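Local coordinates for protein acetone carboxylase alpha subunit (PDB 5M45) that binds a manganese(II) ion within its hydantoinase B/oxoprolinase-family region and serves as the alpha subunit of a six-chain assembly, at residues 106-111 / 171-176; 87-92 / 477-482; 112-117 / 147-152; 73-78 / 237-242. One frame throughout, in Å; residues are numbered along the deposited sequence.

Overall arrangement
All four contacts fall inside the hydantoinase B/oxoprolinase range. Along the chain, interaction 4 opens first at 73-78, then 2 at 87-92, then 1 and 3; interaction 2 closes last, at 477-482, more than 380 residues after it starts. Interactions 1 and 2 have centres about 7 Å apart and share the antiparallel sheet in which strands 90-95 and 165-175 are neighbours. Interactions 1 and 3, their centres about 9 Å apart, each supply a histidine to the manganese ion. Interaction 4 packs helix 227-255 against the end of helix 54-75, its centre about 19 Å from that of interaction 3. The metal site thus sits at the ends of strands 153-162 and 165-175, with the helix pair farther out.

Interaction 1. Residues 106-111 / 171-176; sequences TGIIIH and GGVTHV. With MN (manganese (II) ion), chain M.
Val173 reaches out from strand 165-175 and sets a methyl group on the ring of His111. CG2 of Val173 stands 3.9 Å from the centroid of the His111 ring and only 11° off its normal, a CH-pi contact over the middle of the face. The other methyl works differently: with chi1 at 59°, CG1 sits between the backbone N and the carbonyl carbon, where Val173 CG1 touches His111 CB at 3.6 Å and Ile108 CD1 at 4.1 Å. Ile108, the centre of an inverse gamma turn, brings that CD1 in through an extended chi2 of 168°. On the opposite face of the His111 ring, Ile110 CG2 lies 3.5 Å above the plane, toward the rim. Two residues further along the strand from Val173, His175 binds the manganese ion through ND1 at 2.3 Å, while its NE2 is hydrogen-bonded to Ser186.

The His111 ring is therefore held flat between aliphatic groups and uses both nitrogens at its edge, ND1 bonding to Thr114 and NE2 weakly to Asp153. Since Asp153 is also a manganese ligand, His111 belongs to the second shell of the metal and probably helps to position that carboxylate.

Interaction 2. Residues 87-92 / 477-482; sequences EGELCF and AIWNPE
Glu89 and Asn480 are joined by one nearly straight hydrogen bond: Asn480 ND2 donates to Glu89 OE2 over 3.0 Å at an N-H...O angle of 166°. The oxygen lies in the amide plane, but the amide nitrogen arrives on the syn side of the carboxylate, 23° out of its plane; the two flat groups stand nearly perpendicular, 87° apart. Glu89 gets there by folding back at chi2, whereas Asn480 reaches straight across with CG anti to its backbone N. This is the close-packed part. Glu89 OE2 also lies 4.1 Å from Trp479 CZ3, at the edge of the indole, and Ala477 CB rests 3.5 Å above the plane of that ring, over its centre. Trp479 NE1 is bonded to Thr435, and Ile108 packs on Glu89.

Toward Glu87 and Glu482 the segments stand apart, and water does the bridging. One molecule donates to Glu87 O at 2.6 Å and accepts from Asn480 ND2 at 3.0 Å, with a weak link to Glu482 O. A second lies 2.7 Å from Glu89 OE1 and 3.1 Å from Glu482 O.

The amide is fixed from its other end too. Asn480 OD1 accepts from Glu482 N at 2.9 Å in an Asx turn, the donor standing above the carbonyl plane. With its nitrogen giving to a carboxylate and a water, and its oxygen receiving a backbone N-H, Asn480 has its flip state settled, and it ties the loop after strand 450-454 to the run leading into strand 90-95, close to the manganese site.

Interaction 3. Residues 112-117 / 147-152; sequences VGTMGA and GNVHPC. With MN (manganese (II) ion), chain M; AE4 (3,6,9,12,15-pentaoxaheptadecan-1-ol), chain P.
Thr114 lays its methyl over the backbone of the 147-152 loop, with CG2 3.6 Å from Gly147 O and 4.0 Å from Asn148 CA. The same methyl meets Val149 more loosely, Thr114 CG2 to Val149 CG2 being 4.4 Å. Its hydroxyl takes another direction: at chi1 67°, OG1 is set between the backbone N and the carbonyl carbon and bonds to His111 ND1 one turn earlier. Thr114 OG1 comes no closer than 3.8 Å to Asn148 OD1, so that meeting is packing between two obliquely placed side chains.

The backbones come near here, and Gly147 is part of the reason. It adopts phi 130°, a positive value, and with no side chain there the loop backbone can lie close to the helix near Ala117. The contact thus seats the first turns of helix 111-124 on the loop that leads into strand 153-162 of the seven-stranded antiparallel sheet. Asn148 braces the loop from within, its ND2 bonded to the carbonyls of Asn142 and Asp153.

Two bound groups flank the contact. On the loop side His150 binds the manganese ion through NE2 at 2.3 Å, while its ND1 is hydrogen-bonded to Ser398 O. On the helix, the terminal O19 of 3,6,9,12,15-pentaoxaheptadecan-1-ol makes a weak 3.4 Å hydrogen bond to Gly113 O and passes close to Gly116, where there is no side chain to obstruct it; Lys120 also bonds to this molecule.

Interaction 4. Residues 73-78 / 237-242; sequences ETAKKI and RIAGCH
Ile78 CD1 presses on Ala239 CB at 3.5 Å, tighter than ordinary van der Waals contact between carbons. Beside it, Ala75 CB meets Ala239 CB at 4.2 Å and comes within 4.0 Å of Gly240 N. These three touches make up the first shell, and all are apolar or nearly so, with no hydrogen bond between the segments. Gly240 matters for what it lacks: there is no side chain between the methyl of Ala75 and the helix backbone, and the CA atoms of Ala75 and Gly240 lie 5.6 Å apart.

The reach of Ile78 comes from its torsions. CG1 lies anti to the carbonyl carbon (chi1 -66°) and chi2 is extended at 162°, which carries CD1 out to Ala239; Arg235 and Thr236 of the same partner helix also touch this side chain. The motif is a close helix-helix contact built on small residues, joining the end of helix 54-75 to the middle of helix 227-255. Residues 76-78 form a 3-10 turn, where Ile78 N bonds to Ala75 O at 3.1 Å, and this brings Ile78 round to the same side as Ala75.

Farther out, helix 227-255 is tied to the antiparallel sheet behind it by Arg237, whose NE bonds to Thr156 and NH1 to Thr174. From that sheet Phe92 CE1 packs 3.5 Å from Gly240 CA. Around Lys77 and Ile78, another protein chain covers the turn, with aromatic packing on each residue and polar side chains of that chain bonding to the carbonyl oxygens of Lys77 and Ile78.

Interaction 1. Residues 106-111 / 171-176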
# COMPACT_ATOMS: atom_id res chain seq x y z
N THR A 106 27.96 -0.79 -14.14
CA THR A 106 28.28 -1.18 -12.77
C THR A 106 27.24 -0.54 -11.83
O THR A 106 26.19 -0.10 -12.29
CB THR A 106 29.77 -0.89 -12.39
OG1 THR A 106 30.02 0.52 -12.39
CG2 THR A 106 30.72 -1.53 -13.36
N GLY A 107 27.51 -0.50 -10.52
CA GLY A 107 26.56 0.01 -9.52
C GLY A 107 25.84 -1.16 -8.83
O GLY A 107 26.47 -2.16 -8.49
N ILE A 108 24.51 -1.04 -8.63
CA ILE A 108 23.75 -2.04 -7.86
C ILE A 108 23.29 -3.19 -8.75
O ILE A 108 22.06 -3.36 -9.04
CB ILE A 108 22.61 -1.43 -6.99
CG1 ILE A 108 21.71 -0.45 -7.77
CG2 ILE A 108 23.24 -0.73 -5.77
CD1 ILE A 108 20.43 -0.07 -7.03
N ILE A 109 24.25 -4.02 -9.14
CA ILE A 109 24.05 -4.97 -10.23
C ILE A 109 23.34 -6.25 -9.81
O ILE A 109 23.10 -7.09 -10.67
CB ILE A 109 25.35 -5.29 -11.03
CG1 ILE A 109 26.39 -6.03 -10.18
CG2 ILE A 109 25.91 -4.02 -11.66
CD1 ILE A 109 27.60 -6.46 -10.98
N ILE A 110 22.96 -6.39 -8.55
CA ILE A 110 22.01 -7.47 -8.15
C ILE A 110 20.74 -7.38 -8.99
O ILE A 110 20.07 -8.39 -9.24
CB ILE A 110 21.70 -7.46 -6.62
CG1 ILE A 110 21.13 -8.82 -6.17
CG2 ILE A 110 20.77 -6.31 -6.23
CD1 ILE A 110 21.14 -9.01 -4.66
N HIS A 111 20.41 -6.18 -9.47
CA HIS A 111 19.19 -5.96 -10.25
C HIS A 111 19.27 -6.39 -11.70
O HIS A 111 18.24 -6.41 -12.40
CB HIS A 111 18.69 -4.52 -10.07
CG HIS A 111 18.36 -4.21 -8.65
ND1 HIS A 111 17.22 -4.68 -8.03
CD2 HIS A 111 19.05 -3.55 -7.69
CE1 HIS A 111 17.22 -4.30 -6.77
NE2 HIS A 111 18.32 -3.60 -6.54
N GLY A 171 16.15 -2.19 -18.65
CA GLY A 171 15.73 -1.95 -17.27
C GLY A 171 16.63 -0.94 -16.58
O GLY A 171 17.85 -0.96 -16.78
N GLY A 172 16.02 -0.06 -15.78
CA GLY A 172 16.74 0.87 -14.91
C GLY A 172 16.21 0.85 -13.49
O GLY A 172 14.99 0.82 -13.28
N VAL A 173 17.12 0.80 -12.51
CA VAL A 173 16.76 0.74 -11.08
C VAL A 173 17.41 1.88 -10.31
O VAL A 173 18.57 2.24 -10.59
CB VAL A 173 17.13 -0.62 -10.46
CG1 VAL A 173 18.63 -0.92 -10.59
CG2 VAL A 173 16.71 -0.70 -8.98
N THR A 174 16.67 2.46 -9.36
CA THR A 174 17.23 3.37 -8.34
C THR A 174 16.77 2.92 -6.95
O THR A 174 15.59 2.58 -6.76
CB THR A 174 16.74 4.83 -8.48
OG1 THR A 174 15.31 4.86 -8.48
CG2 THR A 174 17.24 5.49 -9.75
N HIS A 175 17.68 2.93 -5.98
CA HIS A 175 17.28 2.84 -4.57
C HIS A 175 16.67 4.17 -4.12
O HIS A 175 17.38 5.17 -4.11
CB HIS A 175 18.47 2.49 -3.66
CG HIS A 175 18.09 2.48 -2.20
ND1 HIS A 175 17.85 1.33 -1.49
CD2 HIS A 175 17.79 3.51 -1.36
CE1 HIS A 175 17.45 1.64 -0.27
NE2 HIS A 175 17.41 2.95 -0.16
N VAL A 176 15.38 4.18 -3.77
CA VAL A 176 14.68 5.42 -3.28
C VAL A 176 14.71 5.49 -1.75
O VAL A 176 14.87 4.45 -1.06
CB VAL A 176 13.23 5.55 -3.81
CG1 VAL A 176 13.22 5.44 -5.33
CG2 VAL A 176 12.29 4.49 -3.19
MN MN M . 17.92 -0.86 -2.22

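Interaction 2. Residues 87-92 / 477-482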
# COMPACT_ATOMS: atom_id res chain seq x y z
N GLU A 87 26.37 8.88 -4.38
CA GLU A 87 26.77 7.48 -4.16
C GLU A 87 26.64 6.54 -5.37
O GLU A 87 27.29 5.50 -5.40
CB GLU A 87 25.99 6.85 -3.02
CG GLU A 87 26.65 6.89 -1.66
CD GLU A 87 26.85 8.28 -1.22
OE1 GLU A 87 28.03 8.71 -1.32
OE2 GLU A 87 25.78 8.92 -0.86
N GLY A 88 25.78 6.87 -6.34
CA GLY A 88 25.63 6.04 -7.53
C GLY A 88 24.91 4.71 -7.30
O GLY A 88 25.22 3.72 -8.00
N GLU A 89 23.94 4.69 -6.39
CA GLU A 89 23.13 3.46 -6.14
C GLU A 89 22.00 3.35 -7.17
O GLU A 89 20.82 3.56 -6.87
CB GLU A 89 22.64 3.37 -4.69
CG GLU A 89 23.67 3.71 -3.59
CD GLU A 89 25.00 2.99 -3.67
OE1 GLU A 89 25.92 3.37 -2.92
OE2 GLU A 89 25.16 2.01 -4.47
N LEU A 90 22.42 3.11 -8.42
CA LEU A 90 21.54 2.90 -9.58
C LEU A 90 22.25 1.97 -10.56
O LEU A 90 23.45 1.74 -10.44
CB LEU A 90 21.12 4.24 -10.26
CG LEU A 90 22.10 4.97 -11.18
CD1 LEU A 90 21.38 6.06 -11.98
CD2 LEU A 90 23.28 5.55 -10.42
N CYS A 91 21.48 1.45 -11.52
CA CYS A 91 22.01 0.48 -12.52
C CYS A 91 21.11 0.47 -13.75
O CYS A 91 19.88 0.56 -13.61
CB CYS A 91 22.09 -0.91 -11.90
SG CYS A 91 22.66 -2.27 -12.94
N PHE A 92 21.71 0.36 -14.94
CA PHE A 92 20.98 0.16 -16.20
C PHE A 92 21.50 -1.08 -16.94
O PHE A 92 22.72 -1.30 -17.02
CB PHE A 92 21.11 1.38 -17.12
CG PHE A 92 20.42 2.61 -16.58
CD1 PHE A 92 19.04 2.77 -16.73
CD2 PHE A 92 21.13 3.58 -15.88
CE1 PHE A 92 18.39 3.89 -16.21
CE2 PHE A 92 20.49 4.71 -15.38
CZ PHE A 92 19.12 4.86 -15.53
N ALA A 477 30.91 -2.39 0.04
CA ALA A 477 29.81 -3.25 0.47
C ALA A 477 29.70 -4.40 -0.51
O ALA A 477 30.01 -4.23 -1.69
CB ALA A 477 28.51 -2.46 0.52
N ILE A 478 29.26 -5.56 -0.07
CA ILE A 478 29.04 -6.71 -1.00
C ILE A 478 28.12 -6.37 -2.20
O ILE A 478 28.37 -6.83 -3.30
CB ILE A 478 28.55 -7.97 -0.25
CG1 ILE A 478 28.49 -9.21 -1.16
CG2 ILE A 478 27.19 -7.76 0.39
CD1 ILE A 478 29.82 -9.60 -1.75
N TRP A 479 27.10 -5.54 -1.97
CA TRP A 479 26.15 -5.15 -3.03
C TRP A 479 26.64 -4.01 -3.97
O TRP A 479 25.93 -3.65 -4.92
CB TRP A 479 24.73 -4.83 -2.44
CG TRP A 479 24.72 -4.11 -1.14
CD1 TRP A 479 24.48 -4.67 0.09
CD2 TRP A 479 25.01 -2.74 -0.89
NE1 TRP A 479 24.59 -3.74 1.08
CE2 TRP A 479 24.90 -2.53 0.51
CE3 TRP A 479 25.30 -1.65 -1.72
CZ2 TRP A 479 25.12 -1.29 1.11
CZ3 TRP A 479 25.53 -0.40 -1.13
CH2 TRP A 479 25.42 -0.24 0.27
N ASN A 480 27.80 -3.41 -3.69
CA ASN A 480 28.45 -2.45 -4.59
C ASN A 480 29.91 -2.25 -4.16
O ASN A 480 30.19 -1.57 -3.10
CB ASN A 480 27.72 -1.07 -4.61
CG ASN A 480 28.31 -0.11 -5.67
OD1 ASN A 480 29.38 -0.37 -6.29
ND2 ASN A 480 27.62 1.02 -5.89
N PRO A 481 30.87 -2.84 -4.91
CA PRO A 481 32.28 -2.72 -4.53
C PRO A 481 32.88 -1.30 -4.71
O PRO A 481 33.96 -1.02 -4.15
CB PRO A 481 32.97 -3.78 -5.43
CG PRO A 481 32.13 -3.78 -6.69
CD PRO A 481 30.71 -3.58 -6.18
N GLU A 482 32.21 -0.43 -5.48
CA GLU A 482 32.63 0.98 -5.63
C GLU A 482 32.10 1.82 -4.45
O GLU A 482 31.18 2.63 -4.59
CB GLU A 482 32.19 1.57 -6.99
CG GLU A 482 32.86 0.92 -8.17
CD GLU A 482 32.32 1.41 -9.53
OE1 GLU A 482 32.69 2.51 -10.02
OE2 GLU A 482 31.51 0.66 -10.15
O HOH W 1 28.68 3.68 -6.66
O HOH W 2 28.47 2.64 -3.07

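Interaction 3. Residues 112-117 / 147-152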
# COMPACT_ATOMS: atom_id res chain seq x y z
N VAL A 112 20.45 -6.79 -12.17
CA VAL A 112 20.57 -7.50 -13.45
C VAL A 112 19.62 -8.72 -13.39
O VAL A 112 18.77 -8.89 -14.27
CB VAL A 112 22.04 -7.91 -13.76
CG1 VAL A 112 22.10 -8.87 -14.93
CG2 VAL A 112 22.92 -6.70 -14.01
N GLY A 113 19.72 -9.50 -12.30
CA GLY A 113 18.86 -10.66 -12.07
C GLY A 113 17.42 -10.34 -11.72
O GLY A 113 16.51 -10.95 -12.27
N THR A 114 17.19 -9.37 -10.81
CA THR A 114 15.79 -9.04 -10.38
C THR A 114 14.94 -8.49 -11.54
O THR A 114 13.79 -8.90 -11.72
CB THR A 114 15.71 -8.08 -9.20
OG1 THR A 114 16.21 -6.80 -9.60
CG2 THR A 114 16.51 -8.57 -8.03
N MET A 115 15.49 -7.60 -12.35
CA MET A 115 14.71 -6.98 -13.47
C MET A 115 14.46 -8.01 -14.59
O MET A 115 13.37 -8.03 -15.20
CB MET A 115 15.40 -5.72 -14.01
CG MET A 115 15.38 -4.54 -13.03
SD MET A 115 16.08 -2.96 -13.63
CE MET A 115 17.78 -3.36 -13.92
N GLY A 116 15.43 -8.90 -14.84
CA GLY A 116 15.21 -10.00 -15.78
C GLY A 116 14.12 -10.97 -15.32
O GLY A 116 13.28 -11.44 -16.13
N ALA A 117 14.11 -11.28 -14.02
CA ALA A 117 13.07 -12.13 -13.46
C ALA A 117 11.68 -11.46 -13.52
O ALA A 117 10.69 -12.15 -13.69
CB ALA A 117 13.43 -12.55 -12.03
N GLY A 147 10.65 -11.63 -7.08
CA GLY A 147 12.10 -11.70 -7.06
C GLY A 147 12.93 -10.52 -6.61
O GLY A 147 14.16 -10.70 -6.41
N ASN A 148 12.34 -9.35 -6.40
CA ASN A 148 13.09 -8.15 -6.03
C ASN A 148 13.71 -8.22 -4.59
O ASN A 148 13.20 -8.95 -3.74
CB ASN A 148 12.21 -6.89 -6.13
CG ASN A 148 13.02 -5.58 -6.26
OD1 ASN A 148 14.20 -5.58 -6.64
ND2 ASN A 148 12.36 -4.44 -5.98
N VAL A 149 14.74 -7.41 -4.34
CA VAL A 149 15.39 -7.34 -3.04
C VAL A 149 14.46 -6.79 -1.97
O VAL A 149 14.25 -7.43 -0.92
CB VAL A 149 16.66 -6.46 -3.13
CG1 VAL A 149 17.26 -6.28 -1.73
CG2 VAL A 149 17.68 -7.05 -4.08
N HIS A 150 13.88 -5.62 -2.24
CA HIS A 150 12.97 -4.96 -1.30
C HIS A 150 12.22 -3.84 -2.01
O HIS A 150 12.63 -3.43 -3.09
CB HIS A 150 13.71 -4.43 -0.02
CG HIS A 150 14.77 -3.39 -0.25
ND1 HIS A 150 15.34 -2.69 0.78
CD2 HIS A 150 15.35 -2.93 -1.38
CE1 HIS A 150 16.28 -1.89 0.30
NE2 HIS A 150 16.31 -2.01 -1.00
N PRO A 151 11.13 -3.34 -1.41
CA PRO A 151 10.33 -2.30 -2.10
C PRO A 151 11.06 -1.00 -2.48
O PRO A 151 10.75 -0.42 -3.53
CB PRO A 151 9.18 -2.04 -1.13
CG PRO A 151 9.03 -3.35 -0.38
CD PRO A 151 10.45 -3.82 -0.18
N CYS A 152 12.07 -0.57 -1.72
CA CYS A 152 12.81 0.63 -2.07
C CYS A 152 13.67 0.60 -3.36
O CYS A 152 14.14 1.67 -3.81
CB CYS A 152 13.64 1.14 -0.89
SG CYS A 152 12.61 1.98 0.35
MN MN M . 17.92 -0.86 -2.22
C2 AE4 P . 19.19 -28.36 -14.50
C3 AE4 P . 18.09 -27.68 -15.32
O4 AE4 P . 18.68 -26.75 -16.23
C5 AE4 P . 17.86 -26.37 -17.35
C6 AE4 P . 18.23 -24.97 -17.83
O7 AE4 P . 17.21 -24.00 -17.53
C8 AE4 P . 17.14 -23.68 -16.13
C9 AE4 P . 15.99 -22.72 -15.90
C11 AE4 P . 16.89 -20.86 -14.66
O10 AE4 P . 16.49 -21.38 -15.93
C12 AE4 P . 18.23 -20.17 -14.82
O13 AE4 P . 18.05 -18.81 -15.25
C14 AE4 P . 19.14 -17.99 -14.86
C15 AE4 P . 19.00 -16.61 -15.50
O16 AE4 P . 17.95 -15.91 -14.84
C17 AE4 P . 18.39 -14.99 -13.84
C18 AE4 P . 17.17 -14.21 -13.38
O19 AE4 P . 16.56 -13.54 -14.50

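Interaction 4. Residues 73-78 / 237-242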
# COMPACT_ATOMS: atom_id res chain seq x y z
N GLU A 73 26.18 7.10 -15.67
CA GLU A 73 27.00 8.27 -15.35
C GLU A 73 26.25 9.60 -15.60
O GLU A 73 26.37 10.54 -14.82
CB GLU A 73 28.33 8.20 -16.16
CG GLU A 73 29.24 9.44 -16.11
CD GLU A 73 29.91 9.67 -14.76
OE1 GLU A 73 29.95 8.74 -13.93
OE2 GLU A 73 30.48 10.80 -14.58
N THR A 74 25.46 9.65 -16.68
CA THR A 74 24.72 10.86 -17.08
C THR A 74 23.39 11.03 -16.35
O THR A 74 23.11 12.10 -15.79
CB THR A 74 24.48 10.82 -18.61
OG1 THR A 74 25.76 10.80 -19.25
CG2 THR A 74 23.70 12.02 -19.13
N ALA A 75 22.55 9.99 -16.34
CA ALA A 75 21.21 10.12 -15.78
C ALA A 75 21.21 10.39 -14.27
O ALA A 75 20.30 11.02 -13.79
CB ALA A 75 20.37 8.89 -16.07
N LYS A 76 22.24 9.96 -13.53
CA LYS A 76 22.25 10.18 -12.08
C LYS A 76 22.27 11.69 -11.70
O LYS A 76 21.89 12.03 -10.57
CB LYS A 76 23.38 9.42 -11.40
CG LYS A 76 24.79 9.99 -11.63
CD LYS A 76 25.81 9.01 -11.03
CE LYS A 76 27.22 9.41 -11.37
NZ LYS A 76 27.62 10.51 -10.44
N LYS A 77 22.68 12.55 -12.64
CA LYS A 77 22.68 13.98 -12.41
C LYS A 77 21.31 14.63 -12.34
O LYS A 77 21.21 15.82 -11.98
CB LYS A 77 23.57 14.68 -13.45
CG LYS A 77 25.05 14.25 -13.37
CD LYS A 77 25.87 15.06 -14.40
CE LYS A 77 25.56 14.49 -15.80
NZ LYS A 77 26.28 15.27 -16.82
N ILE A 78 20.25 13.86 -12.65
CA ILE A 78 18.87 14.29 -12.51
C ILE A 78 18.38 14.30 -11.06
O ILE A 78 17.52 15.11 -10.69
CB ILE A 78 17.95 13.41 -13.41
CG1 ILE A 78 18.28 13.67 -14.89
CG2 ILE A 78 16.46 13.69 -13.14
CD1 ILE A 78 17.79 12.60 -15.84
N ARG A 237 15.38 7.20 -13.90
CA ARG A 237 15.24 5.87 -14.51
C ARG A 237 14.75 5.97 -15.98
O ARG A 237 15.28 5.28 -16.87
CB ARG A 237 14.28 4.97 -13.72
CG ARG A 237 14.73 4.62 -12.30
CD ARG A 237 13.80 3.62 -11.60
NE ARG A 237 12.41 4.07 -11.52
CZ ARG A 237 11.89 4.80 -10.54
NH1 ARG A 237 12.60 5.21 -9.50
NH2 ARG A 237 10.60 5.13 -10.59
N ILE A 238 13.74 6.81 -16.22
CA ILE A 238 13.19 6.95 -17.58
C ILE A 238 14.26 7.51 -18.55
O ILE A 238 14.33 7.06 -19.72
CB ILE A 238 11.92 7.83 -17.64
CG1 ILE A 238 10.85 7.19 -16.83
CG2 ILE A 238 11.41 7.89 -19.05
CD1 ILE A 238 9.66 8.10 -16.54
N ALA A 239 15.06 8.48 -18.09
CA ALA A 239 16.13 9.05 -18.92
C ALA A 239 17.10 7.99 -19.41
O ALA A 239 17.37 7.89 -20.61
CB ALA A 239 16.90 10.13 -18.15
N GLY A 240 17.63 7.20 -18.49
CA GLY A 240 18.59 6.19 -18.87
C GLY A 240 18.01 5.08 -19.77
O GLY A 240 18.66 4.66 -20.72
N CYS A 241 16.80 4.64 -19.48
CA CYS A 241 16.10 3.68 -20.34
C CYS A 241 15.97 4.20 -21.78
O CYS A 241 16.28 3.47 -22.72
CB CYS A 241 14.73 3.30 -19.78
SG CYS A 241 14.76 2.27 -18.27
N HIS A 242 15.54 5.46 -21.94
CA HIS A 242 15.35 6.05 -23.28
C HIS A 242 16.66 6.37 -24.00
O HIS A 242 16.72 6.21 -25.23
CB HIS A 242 14.38 7.27 -23.24
CG HIS A 242 12.94 6.86 -23.07
ND1 HIS A 242 11.92 7.78 -22.92
CD2 HIS A 242 12.37 5.64 -23.02
CE1 HIS A 242 10.77 7.14 -22.82
NE2 HIS A 242 11.02 5.84 -22.87